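Local coordinates for gram-negative insecticidal protein (Chromobacterium piscinae, PDB 6FBM) that is an insecticidal toxin of the MACPF and beta-tripod families and probably acts by forming pores in target membranes, at residues P324-K328 / A367-A371; F358-N362 / N453-W457; G381-A385 / P412-R416; D447-L451 / I498-R502. All coordinates share one frame; numbering follows the deposited sequence.

Contact 1: residues P324-K328 / A367-A371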
loop_
_atom_site.group_PDB
_atom_site.type_symbol
_atom_site.label_atom_id
_atom_site.label_comp_id
_atom_site.label_asym_id
_atom_site.label_seq_id
_atom_site.Cartn_x
_atom_site.Cartn_y
_atom_site.Cartn_z
ATOM N N PRO A 324 30.451 -66.345 4.984
ATOM C CA PRO A 324 31.559 -65.505 5.388
ATOM C C PRO A 324 32.762 -66.345 5.845
ATOM O O PRO A 324 32.620 -67.568 6.067
ATOM C CB PRO A 324 30.975 -64.726 6.564
ATOM C CG PRO A 324 30.049 -65.695 7.204
ATOM C CD PRO A 324 29.455 -66.474 6.069
ATOM N N PRO A 325 33.926 -65.700 6.007
ATOM C CA PRO A 325 35.051 -66.435 6.556
ATOM C C PRO A 325 34.777 -66.904 7.986
ATOM O O PRO A 325 34.333 -66.107 8.795
ATOM C CB PRO A 325 36.210 -65.425 6.523
ATOM C CG PRO A 325 35.794 -64.382 5.549
ATOM C CD PRO A 325 34.285 -64.326 5.637
ATOM N N MET A 326 35.038 -68.173 8.279
ATOM C CA MET A 326 34.852 -68.711 9.617
ATOM C C MET A 326 36.205 -68.850 10.292
ATOM O O MET A 326 37.140 -69.394 9.720
ATOM C CB MET A 326 34.140 -70.060 9.545
ATOM C CG MET A 326 32.804 -70.002 8.852
ATOM S SD MET A 326 31.573 -68.953 9.645
ATOM C CE MET A 326 31.424 -69.712 11.247
ATOM N N VAL A 327 36.304 -68.288 11.490
ATOM C CA VAL A 327 37.538 -68.262 12.257
ATOM C C VAL A 327 37.252 -69.042 13.532
ATOM O O VAL A 327 36.159 -68.976 14.088
ATOM C CB VAL A 327 37.973 -66.813 12.555
ATOM C CG1 VAL A 327 39.205 -66.776 13.454
ATOM C CG2 VAL A 327 38.193 -66.048 11.248
ATOM N N LYS A 328 38.242 -69.802 13.996
ATOM C CA LYS A 328 38.047 -70.682 15.136
ATOM C C LYS A 328 38.010 -69.881 16.432
ATOM O O LYS A 328 38.837 -68.987 16.654
ATOM C CB LYS A 328 39.117 -71.745 15.200
ATOM C CG LYS A 328 38.716 -72.964 16.024
ATOM C CD LYS A 328 39.868 -73.922 16.163
ATOM C CE LYS A 328 39.424 -75.217 16.732
ATOM N NZ LYS A 328 40.477 -76.264 16.624
ATOM N N ALA A 367 36.070 -74.930 9.858
ATOM C CA ALA A 367 34.640 -75.104 10.083
ATOM C C ALA A 367 34.027 -76.058 9.061
ATOM O O ALA A 367 34.327 -75.960 7.864
ATOM C CB ALA A 367 33.938 -73.746 10.021
ATOM N N ASP A 368 33.150 -76.938 9.533
ATOM C CA ASP A 368 32.347 -77.825 8.671
ATOM C C ASP A 368 31.284 -77.077 7.878
ATOM O O ASP A 368 30.843 -77.568 6.846
ATOM C CB ASP A 368 31.645 -78.932 9.489
ATOM C CG ASP A 368 32.636 -79.899 10.158
ATOM O OD1 ASP A 368 33.833 -79.921 9.768
ATOM O OD2 ASP A 368 32.226 -80.627 11.085
ATOM N N GLY A 369 30.860 -75.909 8.356
ATOM C CA GLY A 369 29.901 -75.078 7.659
ATOM C C GLY A 369 30.134 -73.596 7.916
ATOM O O GLY A 369 31.193 -73.175 8.419
ATOM N N HIS A 370 29.113 -72.809 7.606
ATOM C CA HIS A 370 29.152 -71.375 7.747
ATOM C C HIS A 370 27.974 -70.890 8.583
ATOM O O HIS A 370 26.873 -71.394 8.470
ATOM C CB HIS A 370 29.138 -70.720 6.364
ATOM C CG HIS A 370 30.373 -70.995 5.574
ATOM N ND1 HIS A 370 31.477 -70.177 5.618
ATOM C CD2 HIS A 370 30.673 -72.000 4.719
ATOM C CE1 HIS A 370 32.409 -70.665 4.814
ATOM N NE2 HIS A 370 31.944 -71.768 4.260
ATOM N N ALA A 371 28.259 -69.905 9.431
ATOM C CA ALA A 371 27.249 -69.153 10.145
ATOM C C ALA A 371 27.018 -67.880 9.362
ATOM O O ALA A 371 27.942 -67.124 9.139
ATOM C CB ALA A 371 27.710 -68.815 11.552
#
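Met-326 and Ala-367 are the closest backbone pair here, with CA atoms 6.4 Å apart. Met-326 opens the edge strand 326-331 of a three-stranded antiparallel sheet, and residues 367-371 form an irregular loop that leads to strand 373-376. The contact therefore joins a sheet edge to a connecting loop in the C-terminal, Vps62-like region, probably the beta-tripod part of the toxin. The side chain of Met-326 reaches into the curve of the loop. Its CB meets the methyl of Ala-367 at 3.7 Å. CG then passes 3.6 Å from Gly-369 O. CG lies beside its own backbone N (chi1 -58°), and further bends at chi2 and chi3 bring SD and CE to Ala-371. SD receives a weak but nearly straight bond from Ala-371 N, at 3.5 Å. CE continues to Ala-371 CB, 3.8 Å away. Phe-344 and Phe-358 of the other two strands also touch this side chain. On the proline side, CG of Pro-324 packs against Ala-371 O, so the ring sits close to the loop backbone. The imidazole of His-370 lies obliquely to the Met-326 chain and turns an edge to Pro-324. Its ND1 donates to Pro-324 O at 2.9 Å, in the carbonyl plane and close to the ring plane, although the bond is bent to 137° at the hydrogen.

Contact 2: residues F358-N362 / N453-W457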
loop_
_atom_site.group_PDB
_atom_site.type_symbol
_atom_site.label_atom_id
_atom_site.label_comp_id
_atom_site.label_asym_id
_atom_site.label_seq_id
_atom_site.Cartn_x
_atom_site.Cartn_y
_atom_site.Cartn_z
ATOM N N PHE A 358 29.031 -71.002 14.775
ATOM C CA PHE A 358 28.900 -72.323 14.184
ATOM C C PHE A 358 29.530 -73.353 15.128
ATOM O O PHE A 358 30.641 -73.117 15.630
ATOM C CB PHE A 358 29.554 -72.404 12.801
ATOM C CG PHE A 358 29.224 -73.654 12.093
ATOM C CD1 PHE A 358 28.036 -73.756 11.381
ATOM C CD2 PHE A 358 30.030 -74.774 12.209
ATOM C CE1 PHE A 358 27.670 -74.949 10.759
ATOM C CE2 PHE A 358 29.678 -75.973 11.581
ATOM C CZ PHE A 358 28.505 -76.046 10.856
ATOM N N GLY A 359 28.832 -74.465 15.360
ATOM C CA GLY A 359 29.324 -75.517 16.255
ATOM C C GLY A 359 29.581 -76.851 15.578
ATOM O O GLY A 359 28.854 -77.224 14.663
ATOM N N GLN A 360 30.594 -77.577 16.052
ATOM C CA GLN A 360 31.014 -78.869 15.493
ATOM C C GLN A 360 31.321 -79.877 16.579
ATOM O O GLN A 360 31.971 -79.534 17.574
ATOM C CB GLN A 360 32.344 -78.706 14.802
ATOM C CG GLN A 360 32.250 -78.464 13.338
ATOM C CD GLN A 360 33.323 -77.540 12.875
ATOM O OE1 GLN A 360 33.051 -76.384 12.578
ATOM N NE2 GLN A 360 34.545 -78.044 12.790
ATOM N N ARG A 361 30.963 -81.144 16.349
ATOM C CA ARG A 361 31.384 -82.220 17.236
ATOM C C ARG A 361 32.772 -82.758 16.880
ATOM O O ARG A 361 32.934 -83.948 16.610
ATOM C CB ARG A 361 30.368 -83.359 17.235
ATOM C CG ARG A 361 30.482 -84.227 18.499
ATOM C CD ARG A 361 29.542 -85.400 18.424
ATOM N NE ARG A 361 28.163 -84.978 18.334
ATOM C CZ ARG A 361 27.141 -85.794 18.072
ATOM N NH1 ARG A 361 27.330 -87.104 17.887
ATOM N NH2 ARG A 361 25.911 -85.300 17.997
ATOM N N ASN A 362 33.785 -81.898 16.888
ATOM C CA ASN A 362 35.161 -82.305 16.552
ATOM C C ASN A 362 36.157 -81.223 17.006
ATOM O O ASN A 362 35.759 -80.253 17.642
ATOM C CB ASN A 362 35.273 -82.616 15.052
ATOM C CG ASN A 362 35.085 -81.400 14.163
ATOM O OD1 ASN A 362 35.840 -80.428 14.257
ATOM N ND2 ASN A 362 34.122 -81.477 13.246
ATOM N N ASN A 453 19.395 -82.202 15.366
ATOM C CA ASN A 453 20.821 -82.322 14.992
ATOM C C ASN A 453 21.769 -81.838 16.060
ATOM O O ASN A 453 22.607 -80.975 15.816
ATOM C CB ASN A 453 21.105 -81.591 13.668
ATOM C CG ASN A 453 20.244 -82.115 12.532
ATOM O OD1 ASN A 453 20.080 -83.338 12.380
ATOM N ND2 ASN A 453 19.666 -81.194 11.747
ATOM N N ARG A 454 21.628 -82.409 17.256
ATOM C CA ARG A 454 22.486 -82.073 18.394
ATOM C C ARG A 454 23.936 -81.946 17.949
ATOM O O ARG A 454 24.440 -82.785 17.203
ATOM C CB ARG A 454 22.387 -83.146 19.469
ATOM C CG ARG A 454 23.090 -82.817 20.786
ATOM C CD ARG A 454 22.909 -83.942 21.774
ATOM N NE ARG A 454 23.623 -85.138 21.327
ATOM C CZ ARG A 454 24.932 -85.336 21.434
ATOM N NH1 ARG A 454 25.711 -84.420 22.000
ATOM N NH2 ARG A 454 25.463 -86.468 20.983
ATOM N N VAL A 455 24.589 -80.882 18.387
ATOM C CA VAL A 455 25.987 -80.662 18.068
ATOM C C VAL A 455 26.876 -81.338 19.085
ATOM O O VAL A 455 27.874 -81.957 18.714
ATOM C CB VAL A 455 26.320 -79.163 18.039
ATOM C CG1 VAL A 455 27.810 -78.936 17.732
ATOM C CG2 VAL A 455 25.433 -78.448 17.014
ATOM N N TRP A 456 26.515 -81.211 20.371
ATOM C CA TRP A 456 27.410 -81.537 21.490
ATOM C C TRP A 456 26.663 -81.442 22.829
ATOM O O TRP A 456 25.617 -80.806 22.917
ATOM C CB TRP A 456 28.566 -80.557 21.482
ATOM C CG TRP A 456 29.621 -80.710 22.533
ATOM C CD1 TRP A 456 30.729 -81.469 22.449
ATOM C CD2 TRP A 456 29.699 -80.026 23.791
ATOM N NE1 TRP A 456 31.499 -81.321 23.569
ATOM C CE2 TRP A 456 30.888 -80.436 24.412
ATOM C CE3 TRP A 456 28.882 -79.103 24.442
ATOM C CZ2 TRP A 456 31.287 -79.967 25.664
ATOM C CZ3 TRP A 456 29.291 -78.628 25.696
ATOM C CH2 TRP A 456 30.477 -79.065 26.284
ATOM N N TRP A 457 27.177 -82.148 23.829
ATOM C CA TRP A 457 26.794 -81.989 25.231
ATOM C C TRP A 457 28.034 -82.215 26.083
ATOM O O TRP A 457 29.043 -82.730 25.597
ATOM C CB TRP A 457 25.664 -82.938 25.693
ATOM C CG TRP A 457 25.716 -84.364 25.190
ATOM C CD1 TRP A 457 26.830 -85.108 24.892
ATOM C CD2 TRP A 457 24.592 -85.229 24.955
ATOM N NE1 TRP A 457 26.471 -86.355 24.453
ATOM C CE2 TRP A 457 25.106 -86.465 24.482
ATOM C CE3 TRP A 457 23.200 -85.081 25.093
ATOM C CZ2 TRP A 457 24.275 -87.544 24.149
ATOM C CZ3 TRP A 457 22.384 -86.141 24.752
ATOM C CH2 TRP A 457 22.921 -87.360 24.276
#
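Arg-361 reaches over the backbone of residues 454-455 and grips two carbonyls with one guanidinium. NE donates to Val-455 O at 3.1 Å, almost straight at 171°. The oxygen lies in the guanidinium plane, but the donor sits above the plane of the carbonyl. NH2 adds a weak bond to Arg-454 O at 3.0 Å. The same group lies flat on the guanidinium of Arg-454, with centres 4.0 Å apart and planes 16° off parallel. The overlap is offset. NH2 of one arginine lies 3.2 Å from NH2 of the other, two donors that do not bond. A bend at chi3 in each arginine turns the two flat ends face to face, although the side chains cross at about a right angle. Nearer the backbone, Val-455 CG1 rests on the peptide that links Gly-359 to Gln-360, 3.5 Å from Gly-359 C. The absence of a side chain at Gly-359 lets this methyl come so close. Strand 358-360 is outermost, within this chain, in the antiparallel sheet with 326-331 and 342-346. Residues 454-457 are a weakly bonded strand, after a corner at Asn-453, paired with 468-473. Arg-361 is the centre of an inverse gamma turn just after strand 358-360. Behind the stack, the Trp-457 ring closes the far face of the Arg-454 guanidinium, with CE2 over its centre. Glu-339 forms a salt bridge with Arg-454 NH2 and a longer, weak ion pair with Arg-361, and probably offsets the like charges. Beside the turn, Gln-360 NE2 bonds to Asn-362 OD1 at 3.1 Å.

Contact 3: residues G381-A385 / P412-R416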
loop_
_atom_site.group_PDB
_atom_site.type_symbol
_atom_site.label_atom_id
_atom_site.label_comp_id
_atom_site.label_asym_id
_atom_site.label_seq_id
_atom_site.Cartn_x
_atom_site.Cartn_y
_atom_site.Cartn_z
ATOM N N GLY A 381 17.113 -50.291 12.171
ATOM C CA GLY A 381 17.271 -50.782 13.544
ATOM C C GLY A 381 16.719 -52.170 13.795
ATOM O O GLY A 381 16.367 -52.493 14.938
ATOM N N VAL A 382 16.630 -52.997 12.761
ATOM C CA VAL A 382 16.231 -54.418 12.939
ATOM C C VAL A 382 17.293 -55.297 13.591
ATOM O O VAL A 382 16.972 -56.348 14.160
ATOM C CB VAL A 382 15.789 -55.090 11.620
ATOM C CG1 VAL A 382 14.527 -54.444 11.086
ATOM C CG2 VAL A 382 16.867 -55.034 10.568
ATOM N N LEU A 383 18.558 -54.883 13.449
ATOM C CA LEU A 383 19.662 -55.452 14.183
ATOM C C LEU A 383 20.020 -54.472 15.256
ATOM O O LEU A 383 20.171 -53.279 14.990
ATOM C CB LEU A 383 20.872 -55.653 13.277
ATOM C CG LEU A 383 20.649 -56.569 12.064
ATOM C CD1 LEU A 383 21.916 -56.660 11.244
ATOM C CD2 LEU A 383 20.156 -57.949 12.490
ATOM N N LYS A 384 20.174 -54.976 16.471
ATOM C CA LYS A 384 20.604 -54.165 17.590
ATOM C C LYS A 384 21.484 -55.004 18.471
ATOM O O LYS A 384 21.197 -56.180 18.675
ATOM C CB LYS A 384 19.385 -53.688 18.374
ATOM C CG LYS A 384 19.674 -52.610 19.366
ATOM C CD LYS A 384 18.427 -52.045 19.983
ATOM C CE LYS A 384 18.853 -50.889 20.886
ATOM N NZ LYS A 384 17.650 -50.289 21.458
ATOM N N ALA A 385 22.549 -54.414 19.009
ATOM C CA ALA A 385 23.437 -55.134 19.945
ATOM C C ALA A 385 22.678 -55.695 21.155
ATOM O O ALA A 385 21.663 -55.124 21.589
ATOM C CB ALA A 385 24.583 -54.238 20.426
ATOM N N PRO A 412 18.007 -56.761 23.852
ATOM C CA PRO A 412 17.185 -55.616 24.303
ATOM C C PRO A 412 15.722 -55.888 24.022
ATOM O O PRO A 412 15.399 -56.760 23.211
ATOM C CB PRO A 412 17.677 -54.461 23.456
ATOM C CG PRO A 412 18.257 -55.113 22.230
ATOM C CD PRO A 412 18.797 -56.440 22.644
ATOM N N GLN A 413 14.861 -55.138 24.706
ATOM C CA GLN A 413 13.409 -55.300 24.620
ATOM C C GLN A 413 12.940 -55.315 23.156
ATOM O O GLN A 413 13.256 -54.383 22.387
ATOM C CB GLN A 413 12.664 -54.168 25.377
ATOM C CG GLN A 413 11.137 -54.405 25.522
ATOM C CD GLN A 413 10.802 -55.595 26.450
ATOM O OE1 GLN A 413 11.674 -56.069 27.209
ATOM N NE2 GLN A 413 9.576 -56.108 26.355
ATOM N N GLY A 414 12.223 -56.388 22.797
ATOM C CA GLY A 414 11.682 -56.568 21.455
ATOM C C GLY A 414 12.540 -57.351 20.474
ATOM O O GLY A 414 12.075 -57.642 19.380
ATOM N N TYR A 415 13.776 -57.696 20.852
ATOM C CA TYR A 415 14.684 -58.432 19.968
ATOM C C TYR A 415 14.932 -59.878 20.446
ATOM O O TYR A 415 14.511 -60.267 21.522
ATOM C CB TYR A 415 15.989 -57.673 19.834
ATOM C CG TYR A 415 15.841 -56.311 19.245
ATOM C CD1 TYR A 415 15.277 -55.266 19.981
ATOM C CD2 TYR A 415 16.279 -56.034 17.933
ATOM C CE1 TYR A 415 15.137 -54.001 19.432
ATOM C CE2 TYR A 415 16.143 -54.760 17.379
ATOM C CZ TYR A 415 15.572 -53.758 18.127
ATOM O OH TYR A 415 15.456 -52.527 17.583
ATOM N N ARG A 416 15.596 -60.664 19.607
ATOM C CA ARG A 416 15.868 -62.072 19.892
ATOM C C ARG A 416 17.258 -62.436 19.431
ATOM O O ARG A 416 17.738 -61.904 18.439
ATOM C CB ARG A 416 14.912 -62.965 19.093
ATOM C CG ARG A 416 13.445 -62.726 19.335
ATOM C CD ARG A 416 13.016 -63.338 20.651
ATOM N NE ARG A 416 11.590 -63.110 20.804
ATOM C CZ ARG A 416 11.019 -61.989 21.233
ATOM N NH1 ARG A 416 11.742 -60.961 21.630
ATOM N NH2 ARG A 416 9.697 -61.922 21.262
HETATM O O HOH W 1 14.560 -50.402 19.973
#
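The first torsions of Tyr-415 and Lys-384 help bring their side chains together. In Tyr-415, CG lies beside the backbone N (chi1 -61°), and the ring projects across to residues 381-385. In Lys-384, CG is anti to the backbone N (chi1 -167°), and an extended chain runs over that ring. The two strands, 383-384 and 415-416, are the outer strands of a small antiparallel sheet, with 439-441 between them. The contact thus spans the middle strand from edge to edge, within the Vps62-like region. Pro-412 to Tyr-415 form a type II beta turn, closed by Tyr-415 N to Pro-412 O at 3.0 Å. Gly-414 takes the position of positive phi that this turn requires. Lys-384 CB sits over one face of the Tyr-415 ring as a CH-pi contact, 3.9 Å from the ring centroid and 25° off the normal. The aliphatic chain crosses the ring axis at about a right angle. Further along, CD of Lys-384 meets CG of Pro-412 at 3.8 Å, the two side chains running antiparallel alongside each other. The pyrrolidine ring also abuts Ala-385 O, 3.3 Å from its CD. A water lies between Lys-384 NZ and Tyr-415 OH, but both its bonds are weak. His-441 of the middle strand meets the tyrosine ring edge-to-face. The phenol end is held by the backbone: Tyr-415 OH donates to Gly-381 O at 2.8 Å, nearly along the C=O axis, and Val-382 O lies at the same ring edge, 3.7 Å from CE2.

Contact 4: residues D447-L451 / I498-R502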
loop_
_atom_site.group_PDB
_atom_site.type_symbol
_atom_site.label_atom_id
_atom_site.label_comp_id
_atom_site.label_asym_id
_atom_site.label_seq_id
_atom_site.Cartn_x
_atom_site.Cartn_y
_atom_site.Cartn_z
ATOM N N ASP A 447 9.566 -67.731 16.752
ATOM C CA ASP A 447 9.914 -68.505 17.954
ATOM C C ASP A 447 10.426 -69.887 17.572
ATOM O O ASP A 447 9.994 -70.463 16.563
ATOM C CB ASP A 447 8.688 -68.684 18.868
ATOM C CG ASP A 447 8.191 -67.376 19.455
ATOM O OD1 ASP A 447 8.985 -66.403 19.566
ATOM O OD2 ASP A 447 7.001 -67.347 19.831
ATOM N N VAL A 448 11.353 -70.423 18.366
ATOM C CA VAL A 448 11.904 -71.748 18.054
ATOM C C VAL A 448 10.786 -72.792 18.202
ATOM O O VAL A 448 10.013 -72.754 19.149
ATOM C CB VAL A 448 13.135 -72.096 18.903
ATOM C CG1 VAL A 448 13.627 -73.497 18.593
ATOM C CG2 VAL A 448 14.256 -71.111 18.628
ATOM N N GLN A 449 10.706 -73.684 17.213
ATOM C CA GLN A 449 9.725 -74.766 17.180
ATOM C C GLN A 449 10.383 -76.129 17.423
ATOM O O GLN A 449 9.961 -76.879 18.305
ATOM C CB GLN A 449 8.973 -74.742 15.859
ATOM C CG GLN A 449 8.049 -73.548 15.753
ATOM C CD GLN A 449 7.075 -73.647 14.606
ATOM O OE1 GLN A 449 7.430 -74.037 13.484
ATOM N NE2 GLN A 449 5.811 -73.316 14.895
ATOM N N THR A 450 11.432 -76.415 16.658
ATOM C CA THR A 450 12.187 -77.642 16.805
ATOM C C THR A 450 13.593 -77.365 17.317
ATOM O O THR A 450 14.121 -76.258 17.197
ATOM C CB THR A 450 12.334 -78.339 15.458
ATOM O OG1 THR A 450 12.973 -77.447 14.537
ATOM C CG2 THR A 450 10.966 -78.733 14.918
ATOM N N LEU A 451 14.182 -78.410 17.894
ATOM C CA LEU A 451 15.586 -78.454 18.268
ATOM C C LEU A 451 16.064 -79.829 17.803
ATOM O O LEU A 451 15.619 -80.845 18.318
ATOM C CB LEU A 451 15.744 -78.269 19.775
ATOM C CG LEU A 451 15.527 -76.839 20.321
ATOM C CD1 LEU A 451 15.210 -76.813 21.809
ATOM C CD2 LEU A 451 16.749 -75.964 20.055
ATOM N N ILE A 498 11.852 -76.142 24.719
ATOM C CA ILE A 498 11.487 -75.209 23.626
ATOM C C ILE A 498 10.801 -73.930 24.150
ATOM O O ILE A 498 11.071 -72.833 23.657
ATOM C CB ILE A 498 10.600 -75.902 22.562
ATOM C CG1 ILE A 498 11.412 -76.980 21.826
ATOM C CG2 ILE A 498 10.057 -74.901 21.539
ATOM C CD1 ILE A 498 10.557 -78.080 21.206
ATOM N N GLU A 499 9.939 -74.081 25.150
ATOM C CA GLU A 499 9.286 -72.939 25.804
ATOM C C GLU A 499 10.267 -71.997 26.483
ATOM O O GLU A 499 10.091 -70.773 26.437
ATOM C CB GLU A 499 8.252 -73.400 26.859
ATOM C CG GLU A 499 6.813 -73.242 26.421
ATOM C CD GLU A 499 6.452 -71.783 26.190
ATOM O OE1 GLU A 499 6.611 -70.949 27.115
ATOM O OE2 GLU A 499 6.009 -71.487 25.062
ATOM N N ARG A 500 11.285 -72.570 27.116
ATOM C CA ARG A 500 12.315 -71.794 27.796
ATOM C C ARG A 500 12.989 -70.784 26.853
ATOM O O ARG A 500 13.354 -69.691 27.281
ATOM C CB ARG A 500 13.345 -72.739 28.441
ATOM C CG ARG A 500 14.592 -72.089 29.038
ATOM C CD ARG A 500 14.279 -71.066 30.134
ATOM N NE ARG A 500 14.114 -71.712 31.442
ATOM C CZ ARG A 500 15.115 -72.213 32.183
ATOM N NH1 ARG A 500 16.378 -72.156 31.762
ATOM N NH2 ARG A 500 14.857 -72.789 33.348
ATOM N N LEU A 501 13.116 -71.151 25.576
ATOM C CA LEU A 501 13.728 -70.297 24.558
ATOM C C LEU A 501 12.849 -69.136 24.092
ATOM O O LEU A 501 13.343 -68.211 23.470
ATOM C CB LEU A 501 14.108 -71.144 23.317
ATOM C CG LEU A 501 15.087 -72.300 23.483
ATOM C CD1 LEU A 501 15.440 -72.914 22.142
ATOM C CD2 LEU A 501 16.345 -71.867 24.242
ATOM N N ARG A 502 11.545 -69.198 24.353
ATOM C CA ARG A 502 10.581 -68.213 23.827
ATOM C C ARG A 502 10.780 -66.858 24.486
ATOM O O ARG A 502 10.884 -66.766 25.696
ATOM C CB ARG A 502 9.147 -68.708 23.982
ATOM C CG ARG A 502 8.181 -68.088 22.964
ATOM C CD ARG A 502 6.725 -68.616 23.127
ATOM N NE ARG A 502 6.249 -68.649 24.530
ATOM C CZ ARG A 502 5.441 -67.774 25.143
ATOM N NH1 ARG A 502 4.896 -66.753 24.486
ATOM N NH2 ARG A 502 5.150 -67.969 26.420
HETATM O O HOH W 2 5.124 -66.353 21.214
#
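Val-448 passes Ile-498 with CA atoms 6.6 Å apart, and Asp-447 passes Arg-502 at 5.9 Å, where residues 498-502, from helix 495-500 onward, lie against the chain leading into strand 450-457. The contact is mainly apolar. Ile-498 is the central side chain, and its branches press on the backbone of the other segment. CG2 comes within 3.2 Å of Val-448 O, and CD1 is equally near Gln-449 O. CG1 lies beside CD1 of Leu-451, 3.8 Å away. Leu-501, three residues on, reaches tip to tip with Leu-451, its CD1 3.9 Å from Leu-451 CD2. The same CD1 also touches both methyls of Val-448. At one end of the contact, the carboxylate of Asp-447 lies over the aliphatic part of Arg-502, with OD2 3.4 Å from CG. The guanidinium bends away at chi3 and forms a salt bridge with Glu-499 in its own segment, NE to OE2 at 2.9 Å. A water placed between Asp-447 and Arg-502 is a doubtful link. A classic beta bulge sets Gln-449 and Thr-450 together opposite Gly-473 in the antiparallel sheet 450-457/468-473/484-486. Strand 468-473 backs the contact through Pro-472 on Val-448 and Trp-470 on Leu-451, while Pro-493 and Ile-505 close in from the loops before and after helix 495-500.

In the fold
All four contacts lie in the C-terminal, Vps62-like region, on one side of the centre of the chain. Contacts 1 and 2 have centres 13 Å apart and touch. They share the sheet 326-331/342-346/358-360, and Gln-360 OE1 probably accepts a bond from Asp-368 N. Contact 2 leads to contact 4 through strand 450-457, their centres about 18 Å apart. Contact 3 uses a separate small sheet, its centre about 18 Å from that of contact 4 and about 24 Å from that of contact 1. Along the chain, contact 3 is nested inside the loop closed by contact 2, whereas contacts 1 and 4 each cross contact 2. Distant chain segments are therefore interlocked, consistent with a beta-tripod region built from several small sheets.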